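Local coordinates for designed helical repeat protein (PDB 5CWD) that is a computationally designed protein of tandem helical repeats, probably made to explore repeat-protein architectures rather than to carry out a biological function, at residues Pro86-Glu89 / Ala90-Phe94. Residues are numbered along the deposited sequence; the frame is centred on the assembly and turned at random.
Sequences PTKE and AARSF
The first turn of helix 87-105 is preceded by Pro-86 at the N-cap position, whose carbonyl O takes the N-H of Ala-90 at 3.2 Å, with an N-H...O angle of 173°. The same i to i+4 pattern then repeats three times: Ala-91 N to Thr-87 O and Arg-92 N to Lys-88 O, both 2.8 Å, and Ser-93 N to Glu-89 O at 2.9 Å. Lys-88 and Arg-92, one turn apart, run side by side in the same direction. Lys-88 NZ reaches the edge of the Arg-92 guanidinium, near its plane, 3.5 Å from NH2; both are donors and both positive, so the pair itself offers no bond, and the lysine finds its counter-charge in Glu-131. The side chain of Glu-89 bends at chi2, which turns its carboxylate so that OE2 forms a salt bridge with Arg-50 of helix 45-63, while its OE1 stays 4.9 Å from Arg-92 NE, too far for a salt bridge between the two. In this de novo helical repeat protein the small residues face inward: Ala-91 packs on Val-121 of helix 108-125, and Ala-90 on Cys-53 and Cys-76, which form a disulfide between helices 45-63 and 66-83. Ser-93, also buried, turns its hydroxyl back along the helix, since chi1 of 60° sets OG between the backbone N and carbonyl carbon. OG donates to Ala-90 O at 2.6 Å, tilted 28° from the carbonyl plane, and that oxygen also accepts Phe-94 N. With an alanine here the hydroxyl is gone, and Ala-90 O would probably be left with the Phe-94 amide as its one donor of the two.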
loop_
_atom_site.group_PDB
_atom_site.type_symbol
_atom_site.label_atom_id
_atom_site.label_comp_id
_atom_site.label_asym_id
_atom_site.label_seq_id
_atom_site.Cartn_x
_atom_site.Cartn_y
_atom_site.Cartn_z
ATOM N N PRO A 86 -11.711 0.263 8.905
ATOM C CA PRO A 86 -12.058 1.444 8.106
ATOM C C PRO A 86 -11.219 1.563 6.834
ATOM O O PRO A 86 -10.042 1.205 6.830
ATOM C CB PRO A 86 -11.771 2.608 9.057
ATOM C CG PRO A 86 -11.871 2.023 10.414
ATOM C CD PRO A 86 -11.355 0.627 10.287
ATOM N N THR A 87 -11.828 2.076 5.771
ATOM C CA THR A 87 -11.175 2.150 4.470
ATOM C C THR A 87 -10.115 3.245 4.424
ATOM O O THR A 87 -9.093 3.099 3.755
ATOM C CB THR A 87 -12.202 2.400 3.367
ATOM O OG1 THR A 87 -13.032 3.509 3.731
ATOM C CG2 THR A 87 -13.070 1.171 3.174
ATOM N N LYS A 88 -10.367 4.342 5.128
ATOM C CA LYS A 88 -9.407 5.435 5.225
ATOM C C LYS A 88 -8.091 4.926 5.811
ATOM O O LYS A 88 -7.005 5.218 5.302
ATOM C CB LYS A 88 -9.985 6.555 6.088
ATOM C CG LYS A 88 -9.732 7.955 5.573
ATOM C CD LYS A 88 -10.580 8.960 6.338
ATOM C CE LYS A 88 -10.248 10.386 5.947
ATOM N NZ LYS A 88 -8.863 10.758 6.342
ATOM N N GLU A 89 -8.212 4.153 6.888
ATOM C CA GLU A 89 -7.071 3.512 7.533
ATOM C C GLU A 89 -6.304 2.653 6.539
ATOM O O GLU A 89 -5.091 2.821 6.346
ATOM C CB GLU A 89 -7.552 2.654 8.709
ATOM C CG GLU A 89 -6.459 1.890 9.454
ATOM C CD GLU A 89 -5.697 2.756 10.443
ATOM O OE1 GLU A 89 -5.356 3.907 10.096
ATOM O OE2 GLU A 89 -5.441 2.283 11.572
ATOM N N ALA A 90 -7.030 1.722 5.925
ATOM C CA ALA A 90 -6.477 0.831 4.918
ATOM C C ALA A 90 -5.694 1.615 3.884
ATOM O O ALA A 90 -4.519 1.345 3.637
ATOM C CB ALA A 90 -7.589 0.046 4.250
ATOM N N ALA A 91 -6.351 2.605 3.297
ATOM C CA ALA A 91 -5.753 3.401 2.240
ATOM C C ALA A 91 -4.507 4.127 2.725
ATOM O O ALA A 91 -3.500 4.179 2.017
ATOM C CB ALA A 91 -6.760 4.387 1.704
ATOM N N ARG A 92 -4.574 4.691 3.927
ATOM C CA ARG A 92 -3.420 5.377 4.500
ATOM C C ARG A 92 -2.237 4.425 4.653
ATOM O O ARG A 92 -1.120 4.733 4.221
ATOM C CB ARG A 92 -3.768 5.990 5.854
ATOM C CG ARG A 92 -2.650 6.839 6.451
ATOM C CD ARG A 92 -3.012 7.359 7.834
ATOM N NE ARG A 92 -4.282 8.079 7.832
ATOM C CZ ARG A 92 -4.455 9.291 7.314
ATOM N NH1 ARG A 92 -3.440 9.926 6.741
ATOM N NH2 ARG A 92 -5.650 9.866 7.362
ATOM N N SER A 93 -2.486 3.274 5.270
ATOM C CA SER A 93 -1.432 2.284 5.475
ATOM C C SER A 93 -0.843 1.841 4.138
ATOM O O SER A 93 0.380 1.768 3.979
ATOM C CB SER A 93 -1.970 1.073 6.241
ATOM O OG SER A 93 -3.025 0.447 5.533
ATOM N N PHE A 94 -1.723 1.556 3.183
ATOM C CA PHE A 94 -1.313 1.188 1.835
ATOM C C PHE A 94 -0.398 2.250 1.234
ATOM O O PHE A 94 0.690 1.938 0.746
ATOM C CB PHE A 94 -2.543 0.993 0.947
ATOM C CG PHE A 94 -2.245 0.339 -0.376
ATOM C CD1 PHE A 94 -1.572 1.025 -1.373
ATOM C CD2 PHE A 94 -2.652 -0.962 -0.624
ATOM C CE1 PHE A 94 -1.308 0.425 -2.585
ATOM C CE2 PHE A 94 -2.388 -1.566 -1.837
ATOM C CZ PHE A 94 -1.716 -0.873 -2.818
#